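Transcriptional repressor, TetR family (Thermus thermophilus, PDB 3ANP) represses transcription of fatty acid degradation genes as a TetR-family regulator, binds lauroyl-CoA in an all-helical pocket and probably binds DNA through a helix-turn-helix. Local coordinates at residues 13-16 / 17-21; 137-140 / 141-144; 88-91 / 92-95; 103-106 / 107-111; 44-47 / 48-52. All blocks are in the same frame, centred on the assembly; numbering follows the deposited sequence.

Interaction 1. Residues 13-16 / 17-21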
# COMPACT_ATOMS: atom_id res chain seq x y z
N ARG A 13 32.72 -0.03 -1.75
CA ARG A 13 33.20 -1.38 -2.00
C ARG A 13 32.29 -2.40 -1.30
O ARG A 13 31.95 -3.44 -1.86
CB ARG A 13 34.65 -1.54 -1.53
CG ARG A 13 35.29 -2.83 -2.02
CD ARG A 13 36.75 -2.94 -1.64
NE ARG A 13 36.96 -3.16 -0.21
CZ ARG A 13 37.48 -2.25 0.62
NH1 ARG A 13 37.83 -1.05 0.17
NH2 ARG A 13 37.66 -2.56 1.90
N ILE A 14 31.89 -2.10 -0.07
CA ILE A 14 30.99 -2.98 0.66
C ILE A 14 29.67 -3.06 -0.12
O ILE A 14 29.13 -4.13 -0.34
CB ILE A 14 30.73 -2.45 2.10
CG1 ILE A 14 32.02 -2.58 2.94
CG2 ILE A 14 29.55 -3.20 2.74
CD1 ILE A 14 32.00 -1.80 4.24
N PHE A 15 29.17 -1.90 -0.55
CA PHE A 15 27.93 -1.85 -1.31
C PHE A 15 28.03 -2.73 -2.57
O PHE A 15 27.16 -3.58 -2.83
CB PHE A 15 27.62 -0.40 -1.71
CG PHE A 15 26.43 -0.27 -2.62
CD1 PHE A 15 26.59 -0.14 -4.00
CD2 PHE A 15 25.13 -0.32 -2.10
CE1 PHE A 15 25.49 -0.06 -4.85
CE2 PHE A 15 24.03 -0.24 -2.94
CZ PHE A 15 24.21 -0.11 -4.32
N ARG A 16 29.10 -2.55 -3.34
CA ARG A 16 29.27 -3.34 -4.55
C ARG A 16 29.34 -4.82 -4.26
O ARG A 16 28.72 -5.64 -4.96
CB ARG A 16 30.54 -2.91 -5.30
CG ARG A 16 30.39 -1.55 -5.95
CD ARG A 16 31.46 -1.33 -7.02
NE ARG A 16 32.78 -1.12 -6.44
CZ ARG A 16 33.75 -2.03 -6.43
NH1 ARG A 16 33.55 -3.22 -6.99
NH2 ARG A 16 34.91 -1.75 -5.85
N ALA A 17 30.10 -5.17 -3.22
CA ALA A 17 30.25 -6.57 -2.83
C ALA A 17 28.90 -7.19 -2.48
O ALA A 17 28.59 -8.30 -2.90
CB ALA A 17 31.19 -6.66 -1.64
N ALA A 18 28.10 -6.47 -1.70
CA ALA A 18 26.78 -6.99 -1.32
C ALA A 18 25.83 -7.14 -2.50
O ALA A 18 25.12 -8.15 -2.61
CB ALA A 18 26.14 -6.07 -0.25
N MSE A 19 25.79 -6.14 -3.38
CA MSE A 19 24.89 -6.19 -4.53
C MSE A 19 25.20 -7.39 -5.44
O MSE A 19 24.28 -8.08 -5.89
CB MSE A 19 24.98 -4.89 -5.34
CG MSE A 19 24.43 -3.65 -4.62
SE MSE A 19 22.53 -3.86 -4.15
CE MSE A 19 21.81 -4.16 -5.93
N GLU A 20 26.49 -7.63 -5.70
CA GLU A 20 26.89 -8.76 -6.53
C GLU A 20 26.42 -10.08 -5.89
O GLU A 20 25.84 -10.94 -6.57
CB GLU A 20 28.41 -8.76 -6.74
CG GLU A 20 28.92 -9.91 -7.61
CD GLU A 20 28.57 -9.76 -9.10
OE1 GLU A 20 27.73 -8.91 -9.46
OE2 GLU A 20 29.13 -10.52 -9.92
N LEU A 21 26.65 -10.24 -4.59
CA LEU A 21 26.22 -11.46 -3.89
C LEU A 21 24.70 -11.58 -3.92
O LEU A 21 24.17 -12.66 -4.15
CB LEU A 21 26.70 -11.47 -2.42
CG LEU A 21 28.19 -11.80 -2.25
CD1 LEU A 21 28.69 -11.37 -0.89
CD2 LEU A 21 28.39 -13.32 -2.46
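Phe15 holds its ring carbon CG anti to the backbone N (chi1 174°), which swings the ring along the helix toward Met19, four residues on. Met19, a selenomethionine, folds back to meet it. Its CG stands beside the backbone N, and bends at chi2 and chi3 curl the rest of the chain. Met19 CG lies over one face of the Phe15 ring, off centre toward the rim, and its nearest ring atom is Phe15 CZ at 3.6 Å. This is a CH-pi contact. The selenium comes in less squarely: Met19 SE is 4.7 Å from the centroid of the Phe15 ring, on an oblique line, a Met-aromatic contact. This i/i+4 pair lies on helix 3-25, the first helix of the TetR-type DNA-binding part. The backbone itself is regular helix. Met19 N gives a hydrogen bond of 3.0 Å to Phe15 O, nearly straight at 166°. Met19 CG also passes 3.3 Å from Phe15 O, a tight fit. Ala17 N and Ala18 N bond in the same way to Arg13 O and Ile14 O. The polar ends turn elsewhere: Arg16 forms a salt bridge with Glu12, and Arg13 NE bonds to Ala39 O. Around it, Phe15 and Met19 face helix 54-77 at Val56 and Tyr60, while Ala17 and Ala18 rest on helix 32-39 and Ile14 reaches Phe46 and Tyr49 of helix 43-49.

Interaction 2. Residues 137-140 / 141-144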
# COMPACT_ATOMS: atom_id res chain seq x y z
N LYS A 137 3.20 20.00 -10.05
CA LYS A 137 3.37 21.45 -9.89
C LYS A 137 2.97 22.28 -11.12
O LYS A 137 2.15 23.20 -11.02
CB LYS A 137 4.82 21.76 -9.48
CG LYS A 137 5.09 23.23 -9.21
CD LYS A 137 6.44 23.38 -8.49
CE LYS A 137 6.73 24.82 -8.09
NZ LYS A 137 6.97 25.70 -9.27
N PRO A 138 3.56 21.99 -12.29
CA PRO A 138 3.25 22.72 -13.52
C PRO A 138 1.75 22.64 -13.85
O PRO A 138 1.18 23.58 -14.41
CB PRO A 138 4.09 22.00 -14.58
CG PRO A 138 5.19 21.40 -13.81
CD PRO A 138 4.54 20.92 -12.55
N LEU A 139 1.12 21.52 -13.50
CA LEU A 139 -0.31 21.37 -13.74
C LEU A 139 -1.08 22.33 -12.84
O LEU A 139 -2.06 22.94 -13.28
CB LEU A 139 -0.76 19.92 -13.50
CG LEU A 139 -0.27 18.87 -14.51
CD1 LEU A 139 -0.69 17.49 -14.04
CD2 LEU A 139 -0.83 19.15 -15.91
N ARG A 140 -0.64 22.47 -11.59
CA ARG A 140 -1.34 23.38 -10.69
C ARG A 140 -1.21 24.82 -11.18
O ARG A 140 -2.17 25.58 -11.13
CB ARG A 140 -0.79 23.28 -9.27
CG ARG A 140 -1.55 24.20 -8.30
CD ARG A 140 -1.00 24.13 -6.89
NE ARG A 140 0.44 24.37 -6.87
CZ ARG A 140 1.04 25.45 -7.37
NH1 ARG A 140 0.32 26.40 -7.95
NH2 ARG A 140 2.36 25.57 -7.29
N GLU A 141 -0.02 25.18 -11.67
CA GLU A 141 0.22 26.53 -12.17
C GLU A 141 -0.57 26.76 -13.45
O GLU A 141 -0.91 27.88 -13.79
CB GLU A 141 1.71 26.75 -12.45
CG GLU A 141 2.63 26.43 -11.28
CD GLU A 141 4.10 26.49 -11.66
OE1 GLU A 141 4.44 26.04 -12.78
OE2 GLU A 141 4.91 26.96 -10.84
N GLN A 142 -0.85 25.67 -14.17
CA GLN A 142 -1.60 25.74 -15.41
C GLN A 142 -3.09 25.90 -15.12
O GLN A 142 -3.88 26.19 -16.02
CB GLN A 142 -1.36 24.47 -16.23
CG GLN A 142 -1.83 24.53 -17.66
CD GLN A 142 -1.82 23.16 -18.33
OE1 GLN A 142 -0.86 22.39 -18.18
NE2 GLN A 142 -2.88 22.85 -19.06
N GLY A 143 -3.48 25.70 -13.87
CA GLY A 143 -4.88 25.85 -13.48
C GLY A 143 -5.77 24.63 -13.70
O GLY A 143 -6.99 24.73 -13.56
N VAL A 144 -5.17 23.49 -14.04
CA VAL A 144 -5.96 22.28 -14.28
C VAL A 144 -5.90 21.27 -13.14
O VAL A 144 -6.53 20.21 -13.22
CB VAL A 144 -5.55 21.59 -15.61
CG1 VAL A 144 -5.75 22.55 -16.77
CG2 VAL A 144 -4.09 21.13 -15.55
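Leu139 and Val144 form the close-packed side of this helix end. Leu139 CD2 meets Val144 CG2 at 3.8 Å, the two chains angled across each other. The same methyl of Val144 also leans on Leu139 O, because CG2 sits between the backbone N and the carbonyl carbon (chi1 -59°). Leu139 O is used heavily. It takes a hydrogen bond from Val144 N at 3.2 Å and a weak one from Gln142 N. Gly143 N bonds to Arg140 O at 3.0 Å, from above the carbonyl plane. With Gly143 at positive phi (85°), the bonds from Val144 N to Leu139 O and from Gly143 N to Arg140 O make a Schellman motif that closes helix 128-142.

The solvent side is looser and carries charge. Lys137 NZ and Glu141 OE2 form a salt bridge of 2.9 Å one turn apart, and the amine meets the oxygen from above the carboxylate plane. Arg140 NH2 is 4.6 Å from Glu141 OE2. That oxygen lies well out of the guanidinium plane, so only the nearness of opposite charges counts here. In the fold, Pro138 and Leu139 rest on Pro82 of helix 82-99, Lys137 and Arg140 lie against Leu151 of helix 151-172, and the backbone of Val144 hydrogen-bonds to the second subunit.

Interaction 3. Residues 88-91 / 92-95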
# COMPACT_ATOMS: atom_id res chain seq x y z
N HIS A 88 5.03 8.44 -18.53
CA HIS A 88 6.36 7.91 -18.80
C HIS A 88 7.00 7.37 -17.53
O HIS A 88 7.56 6.27 -17.51
CB HIS A 88 7.25 9.01 -19.38
CG HIS A 88 8.68 8.60 -19.54
ND1 HIS A 88 9.11 7.80 -20.58
CD2 HIS A 88 9.78 8.86 -18.79
CE1 HIS A 88 10.41 7.59 -20.46
NE2 HIS A 88 10.84 8.23 -19.39
N LEU A 89 6.93 8.16 -16.46
CA LEU A 89 7.53 7.75 -15.19
C LEU A 89 7.01 6.39 -14.73
O LEU A 89 7.79 5.53 -14.31
CB LEU A 89 7.26 8.80 -14.12
CG LEU A 89 7.67 8.46 -12.68
CD1 LEU A 89 9.16 8.21 -12.60
CD2 LEU A 89 7.28 9.61 -11.78
N PHE A 90 5.70 6.19 -14.81
CA PHE A 90 5.15 4.93 -14.34
C PHE A 90 5.47 3.79 -15.28
O PHE A 90 5.66 2.67 -14.84
CB PHE A 90 3.65 5.09 -14.09
CG PHE A 90 3.37 5.92 -12.88
CD1 PHE A 90 3.68 5.44 -11.61
CD2 PHE A 90 2.92 7.23 -13.00
CE1 PHE A 90 3.55 6.25 -10.48
CE2 PHE A 90 2.79 8.05 -11.88
CZ PHE A 90 3.10 7.56 -10.62
N ARG A 91 5.58 4.10 -16.57
CA ARG A 91 5.95 3.10 -17.55
C ARG A 91 7.37 2.60 -17.20
O ARG A 91 7.63 1.40 -17.10
CB ARG A 91 5.92 3.72 -18.95
CG ARG A 91 5.51 2.80 -20.08
CD ARG A 91 4.68 3.58 -21.11
NE ARG A 91 5.38 4.78 -21.60
CZ ARG A 91 4.78 5.95 -21.85
NH1 ARG A 91 3.48 6.09 -21.67
NH2 ARG A 91 5.50 6.97 -22.29
N VAL A 92 8.30 3.54 -17.00
CA VAL A 92 9.67 3.16 -16.67
C VAL A 92 9.75 2.51 -15.29
O VAL A 92 10.55 1.61 -15.05
CB VAL A 92 10.60 4.38 -16.76
CG1 VAL A 92 11.93 4.08 -16.06
CG2 VAL A 92 10.85 4.72 -18.24
N LEU A 93 8.90 2.97 -14.37
CA LEU A 93 8.88 2.38 -13.04
C LEU A 93 8.46 0.92 -13.14
O LEU A 93 9.05 0.05 -12.51
CB LEU A 93 7.89 3.13 -12.14
CG LEU A 93 8.44 4.22 -11.23
CD1 LEU A 93 7.28 4.90 -10.49
CD2 LEU A 93 9.42 3.59 -10.24
N ALA A 94 7.44 0.65 -13.95
CA ALA A 94 6.96 -0.72 -14.12
C ALA A 94 8.04 -1.59 -14.75
O ALA A 94 8.32 -2.71 -14.31
CB ALA A 94 5.72 -0.74 -14.99
N GLU A 95 8.67 -1.06 -15.79
CA GLU A 95 9.73 -1.79 -16.47
C GLU A 95 10.91 -2.04 -15.53
O GLU A 95 11.41 -3.16 -15.43
CB GLU A 95 10.16 -1.01 -17.71
CG GLU A 95 9.04 -0.88 -18.74
CD GLU A 95 9.33 0.14 -19.85
OE1 GLU A 95 10.25 0.98 -19.69
OE2 GLU A 95 8.63 0.10 -20.88
O HOH W 1 8.08 2.71 -21.94
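The backbone from His88 to Glu95 is continuous helix, with four bonds linking its two halves. Val92 N donates to His88 O at 2.9 Å, almost straight (171°). Leu93 N, Ala94 N and Glu95 N follow with Leu89 O, Phe90 O and Arg91 O. Three side-chain pairs lie on this frame. His88 and Val92 run side by side, and Val92 CG2 sits over one face of the imidazole in a CH-pi contact, 4.0 Å from the His88 ring centroid. That methyl stands beside the backbone N of Val92, with CG1 taking the anti place (chi1 165°), and this brings it back over the ring one turn earlier. His88 NE2 bonds to Glu71 OE2, which helps fix the turn of the ring. On the buried side, Leu93 CD1 reaches two partners. It lies 3.8 Å from Phe90 CD1, at a slant to the ring, and 4.2 Å from Leu89 CG. Leu93 CB is also only 3.2 Å from Leu89 O. At the exposed edge, a water links Glu95 OE2, to which it donates at 2.9 Å, with Arg91 NE, a weak bond of 3.4 Å. Within the ligand-binding domain, Leu89, Val92 and Leu93 of helix 82-99 pack on helix 54-77, Phe90 and Leu93 meet helices 128-142 and 151-172, and Ala94 abuts helix 178-191.

Interaction 4. Residues 103-106 / 107-111. With DCC (dodecyl-coa), chain E.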
# COMPACT_ATOMS: atom_id res chain seq x y z
N LEU A 103 15.48 -8.03 -6.14
CA LEU A 103 16.16 -7.12 -5.22
C LEU A 103 15.16 -6.14 -4.60
O LEU A 103 15.26 -5.80 -3.42
CB LEU A 103 17.23 -6.29 -5.94
CG LEU A 103 18.41 -7.05 -6.56
CD1 LEU A 103 19.23 -6.10 -7.42
CD2 LEU A 103 19.26 -7.65 -5.46
N LEU A 104 14.22 -5.66 -5.39
CA LEU A 104 13.26 -4.69 -4.88
C LEU A 104 12.22 -5.27 -3.93
O LEU A 104 11.72 -4.56 -3.05
CB LEU A 104 12.54 -3.98 -6.03
CG LEU A 104 13.43 -3.20 -7.00
CD1 LEU A 104 12.57 -2.56 -8.07
CD2 LEU A 104 14.21 -2.14 -6.23
N LEU A 105 11.87 -6.55 -4.08
CA LEU A 105 10.84 -7.09 -3.18
C LEU A 105 11.23 -6.98 -1.69
O LEU A 105 10.49 -6.41 -0.91
CB LEU A 105 10.50 -8.54 -3.56
CG LEU A 105 9.36 -9.21 -2.78
CD1 LEU A 105 8.11 -8.35 -2.86
CD2 LEU A 105 9.09 -10.59 -3.36
N PRO A 106 12.40 -7.51 -1.29
CA PRO A 106 12.73 -7.38 0.13
C PRO A 106 12.87 -5.92 0.54
O PRO A 106 12.69 -5.56 1.71
CB PRO A 106 14.04 -8.17 0.28
CG PRO A 106 14.60 -8.19 -1.13
CD PRO A 106 13.38 -8.39 -1.97
N MSE A 107 13.19 -5.07 -0.42
CA MSE A 107 13.31 -3.65 -0.14
C MSE A 107 11.92 -3.08 0.17
O MSE A 107 11.76 -2.31 1.12
CB MSE A 107 13.93 -2.92 -1.34
CG MSE A 107 14.26 -1.48 -1.03
SE MSE A 107 14.65 -0.41 -2.59
CE MSE A 107 12.87 -0.28 -3.28
N PHE A 108 10.91 -3.47 -0.61
CA PHE A 108 9.54 -2.99 -0.39
C PHE A 108 9.01 -3.37 1.00
O PHE A 108 8.30 -2.60 1.63
CB PHE A 108 8.56 -3.55 -1.44
CG PHE A 108 8.78 -3.03 -2.85
CD1 PHE A 108 9.25 -1.73 -3.08
CD2 PHE A 108 8.44 -3.83 -3.95
CE1 PHE A 108 9.39 -1.24 -4.39
CE2 PHE A 108 8.58 -3.34 -5.26
CZ PHE A 108 9.05 -2.05 -5.48
N TYR A 109 9.35 -4.56 1.48
CA TYR A 109 8.88 -4.97 2.81
C TYR A 109 9.43 -4.07 3.91
O TYR A 109 8.81 -3.91 4.96
CB TYR A 109 9.24 -6.43 3.10
CG TYR A 109 8.33 -7.41 2.42
CD1 TYR A 109 6.96 -7.44 2.72
CD2 TYR A 109 8.81 -8.27 1.45
CE1 TYR A 109 6.11 -8.32 2.05
CE2 TYR A 109 7.97 -9.15 0.78
CZ TYR A 109 6.62 -9.17 1.09
OH TYR A 109 5.80 -10.07 0.43
N GLU A 110 10.59 -3.48 3.67
CA GLU A 110 11.22 -2.61 4.66
C GLU A 110 10.34 -1.37 4.93
O GLU A 110 10.38 -0.81 6.01
CB GLU A 110 12.62 -2.22 4.18
CG GLU A 110 13.48 -1.49 5.18
CD GLU A 110 13.79 -2.27 6.46
OE1 GLU A 110 13.59 -3.51 6.52
OE2 GLU A 110 14.25 -1.63 7.42
N LEU A 111 9.54 -0.96 3.94
CA LEU A 111 8.65 0.17 4.14
C LEU A 111 7.50 -0.23 5.07
O LEU A 111 6.74 0.61 5.53
CB LEU A 111 8.08 0.64 2.79
CG LEU A 111 9.11 1.39 1.95
CD1 LEU A 111 8.83 1.25 0.47
CD2 LEU A 111 9.10 2.86 2.38
C2 DCC E . 7.42 19.70 10.64
C4 DCC E . 6.12 19.28 8.77
C5 DCC E . 7.21 19.55 7.95
C6 DCC E . 8.41 19.91 8.55
C8 DCC E . 5.53 19.04 6.71
C10 DCC E . 11.42 3.40 -6.06
C11 DCC E . 12.45 2.37 -6.52
C12 DCC E . 13.20 2.86 -7.76
N9 DCC E . 5.11 18.96 7.97
N7 DCC E . 6.81 19.40 6.69
N3 DCC E . 6.26 19.36 10.10
N1 DCC E . 8.48 19.97 9.89
N6 DCC E . 9.48 20.18 7.81
C1' DCC E . 3.74 18.61 8.41
C2' DCC E . 2.98 17.87 7.31
O2' DCC E . 2.58 18.79 6.29
C3' DCC E . 1.76 17.47 8.13
O3' DCC E . 0.87 18.58 8.27
C4' DCC E . 2.38 17.14 9.49
O4' DCC E . 3.73 17.61 9.44
C5' DCC E . 2.34 15.62 9.69
O5' DCC E . 2.99 14.97 8.59
P1 DCC E . 2.75 13.40 8.31
O11 DCC E . 1.30 13.10 8.40
O12 DCC E . 3.47 13.04 7.07
O6 DCC E . 3.47 12.68 9.55
P2 DCC E . 5.03 12.30 9.51
O21 DCC E . 5.27 12.37 10.97
O22 DCC E . 5.46 13.32 8.53
O7 DCC E . 4.76 10.81 8.98
CPA DCC E . 4.77 10.49 7.59
CPB DCC E . 5.63 9.24 7.35
CP8 DCC E . 5.26 8.17 8.39
CP7 DCC E . 7.11 9.60 7.48
CP9 DCC E . 5.35 8.70 5.95
OP3 DCC E . 3.91 7.74 8.21
CP6 DCC E . 6.21 6.98 8.28
OP2 DCC E . 7.28 6.97 8.87
NP2 DCC E . 5.78 5.98 7.50
CP5 DCC E . 6.59 4.76 7.30
CP4 DCC E . 6.28 4.15 5.94
CP3 DCC E . 4.80 3.76 5.84
OP1 DCC E . 3.91 4.56 6.13
NP1 DCC E . 4.57 2.52 5.40
CP2 DCC E . 3.20 2.00 5.26
CP1 DCC E . 2.51 2.64 4.05
S DCC E . 3.22 2.10 2.45
P3 DCC E . -0.72 18.34 8.15
O31 DCC E . -1.24 18.68 6.80
O32 DCC E . -0.97 16.79 8.53
O33 DCC E . -1.38 19.22 9.31
CA1 DCC E . 4.41 3.34 2.12
CA2 DCC E . 4.96 3.47 0.69
OA1 DCC E . 4.80 4.09 3.01
CA3 DCC E . 5.63 4.83 0.49
CA4 DCC E . 6.11 5.03 -0.95
CA5 DCC E . 7.16 4.00 -1.36
CA6 DCC E . 7.77 4.38 -2.72
CA7 DCC E . 8.89 3.42 -3.12
CA8 DCC E . 9.58 3.89 -4.40
CA9 DCC E . 10.65 2.89 -4.84
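Leu104 O accepts Phe108 N at 2.8 Å and Leu105 O accepts Tyr109 N, while Pro106 has no N-H to give to the turn before, and the helix is kinked there. Leu104 carries much of the side-chain contact. Its CD2 meets the end of Met107, a selenomethionine, with Leu104 CD2 to Met107 CE at 3.7 Å. The two chains lie side by side. Leu104 CB packs on Phe108 CZ at 4.0 Å. The Phe108 ring, with CG beside the backbone N (chi1 -68°), has Leu104 O over one face, 3.3 Å above the ring plane and toward the rim. One residue on, Leu105 CD1 touches Tyr109 CE2 at 3.7 Å, side by side.

This short helix, 101-110, lies in the C-terminal domain of a TetR-family regulator, where helices enclose the bound dodecyl-CoA, probably the effector. Its C-terminal end borders the dodecyl-CoA pocket, which includes Leu111. Leu111 O accepts a hydrogen bond from dodecyl-CoA NP1 at 2.9 Å, and Leu111 CD1 lies 3.7 Å from dodecyl-CoA CA5 on the acyl chain. The Phe108 ring presents its edge to the chain at CA9. Arg156 also bonds to the ligand, as does Arg168 of the second subunit. Glu110 OE2 forms a salt bridge with Arg118, and Glu110 OE1 bonds to Asn113. Tyr109 packs on Leu112 of the second subunit, and Leu105 faces Leu167 of helix 151-172.

Interaction 5. Residues 44-47 / 48-52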
# COMPACT_ATOMS: atom_id res chain seq x y z
N GLY A 44 31.98 -6.97 11.81
CA GLY A 44 31.66 -5.79 12.60
C GLY A 44 31.70 -4.51 11.77
O GLY A 44 30.89 -3.60 11.97
N THR A 45 32.65 -4.42 10.84
CA THR A 45 32.77 -3.23 9.99
C THR A 45 31.60 -3.15 9.01
O THR A 45 31.09 -2.06 8.72
CB THR A 45 34.11 -3.26 9.22
OG1 THR A 45 35.18 -3.09 10.15
CG2 THR A 45 34.18 -2.16 8.16
N PHE A 46 31.16 -4.29 8.50
CA PHE A 46 30.02 -4.29 7.60
C PHE A 46 28.82 -3.64 8.31
O PHE A 46 28.14 -2.81 7.73
CB PHE A 46 29.62 -5.70 7.19
CG PHE A 46 28.24 -5.76 6.58
CD1 PHE A 46 28.04 -5.36 5.26
CD2 PHE A 46 27.14 -6.12 7.36
CE1 PHE A 46 26.75 -5.29 4.73
CE2 PHE A 46 25.85 -6.06 6.83
CZ PHE A 46 25.65 -5.64 5.52
N PHE A 47 28.57 -4.04 9.55
CA PHE A 47 27.43 -3.47 10.29
C PHE A 47 27.59 -2.00 10.63
O PHE A 47 26.60 -1.29 10.80
CB PHE A 47 27.13 -4.29 11.55
CG PHE A 47 26.43 -5.59 11.26
CD1 PHE A 47 25.18 -5.58 10.62
CD2 PHE A 47 27.02 -6.81 11.57
CE1 PHE A 47 24.53 -6.78 10.30
CE2 PHE A 47 26.39 -8.02 11.26
CZ PHE A 47 25.14 -8.00 10.62
N ASN A 48 28.84 -1.54 10.72
CA ASN A 48 29.06 -0.13 11.00
C ASN A 48 28.59 0.70 9.82
O ASN A 48 28.09 1.80 9.99
CB ASN A 48 30.55 0.16 11.27
CG ASN A 48 31.00 -0.37 12.61
OD1 ASN A 48 30.23 -0.38 13.57
ND2 ASN A 48 32.26 -0.79 12.70
N TYR A 49 28.74 0.15 8.62
CA TYR A 49 28.33 0.86 7.41
C TYR A 49 26.86 0.64 7.04
O TYR A 49 26.18 1.56 6.59
CB TYR A 49 29.23 0.45 6.24
CG TYR A 49 30.58 1.15 6.29
CD1 TYR A 49 30.80 2.34 5.60
CD2 TYR A 49 31.62 0.65 7.08
CE1 TYR A 49 32.01 3.03 5.69
CE2 TYR A 49 32.83 1.32 7.19
CZ TYR A 49 33.02 2.51 6.49
OH TYR A 49 34.21 3.18 6.58
N TYR A 50 26.39 -0.59 7.26
CA TYR A 50 25.01 -1.01 6.98
C TYR A 50 24.53 -1.83 8.18
O TYR A 50 24.80 -3.02 8.28
CB TYR A 50 24.98 -1.87 5.70
CG TYR A 50 25.29 -1.06 4.44
CD1 TYR A 50 24.33 -0.20 3.89
CD2 TYR A 50 26.55 -1.13 3.83
CE1 TYR A 50 24.61 0.57 2.77
CE2 TYR A 50 26.84 -0.35 2.70
CZ TYR A 50 25.86 0.50 2.18
OH TYR A 50 26.14 1.30 1.10
N PRO A 51 23.81 -1.19 9.12
CA PRO A 51 23.28 -1.81 10.34
C PRO A 51 22.41 -3.03 10.12
O PRO A 51 22.26 -3.86 11.02
CB PRO A 51 22.51 -0.66 11.00
CG PRO A 51 23.19 0.55 10.50
CD PRO A 51 23.43 0.23 9.05
N TYR A 52 21.80 -3.14 8.95
CA TYR A 52 20.98 -4.29 8.61
C TYR A 52 21.07 -4.45 7.09
O TYR A 52 21.29 -3.47 6.39
CB TYR A 52 19.52 -4.11 9.09
CG TYR A 52 18.89 -2.76 8.83
CD1 TYR A 52 18.10 -2.53 7.69
CD2 TYR A 52 19.09 -1.70 9.71
CE1 TYR A 52 17.52 -1.28 7.45
CE2 TYR A 52 18.53 -0.45 9.48
CZ TYR A 52 17.74 -0.25 8.35
OH TYR A 52 17.21 1.00 8.12
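Apolar contacts join Phe46 to Tyr50 and Thr45 to Tyr49. Phe46 CZ lies 3.8 Å from Tyr50 CB, with the side chains crossing at about a right angle. The Phe46 ring can reach forward because its CG is anti to the backbone N (chi1 164°). Thr45 CG2 runs beside the Tyr49 ring, 3.9 Å from Tyr49 CE2.

Backbone hydrogen bonds finish the helix. Tyr50 N bonds to Phe46 O at 2.9 Å, and Tyr49 N bonds to Thr45 O. Asn48 N is shared between Gly44 O and, weakly, Thr45 O. Helix 43-49 ends a predicted helix-turn-helix, residues 31-50, and is consistent with the recognition helix of the TetR family. Tyr50 is the first residue to leave the helical conformation.

Carbonyl oxygens also meet carbon atoms. Thr45 O lies at the edge of the Tyr49 ring, in its plane, 3.2 Å from Tyr49 CD2. Two CA-H...O contacts tie the exit to the last turn: Phe47 CA to Tyr50 O at 3.3 Å, and Pro51 CA to Phe47 O. Polar and cationic partners come from outside: Tyr50 OH bonds to Asp59, and the ring of Tyr50 makes a cation-pi contact with Arg11, as Tyr52 does with Arg118.

Overall arrangement
Along the chain the order is interaction 1, 5, 3, 4, 2. Interactions 1 and 5 belong to the TetR-type DNA-binding part; their centres are 13 Å apart, and they touch directly, for example Phe15 on Tyr50. Interactions 3, 4 and 2 lie in the C-terminal domain. Interaction 4 touches interactions 1 and 5: Leu103 meets Met19, and Glu110 meets Tyr52. It also contacts the ligand, which is consistent with ligand binding being relayed to the DNA-binding part, as in TetR relatives. Interaction 3 is on the preceding helix, 82-99, about 18 Å from interaction 4 between centres. Interaction 2 is the far end, about 45 Å from interaction 5 between centres; like interaction 4, it touches the second subunit.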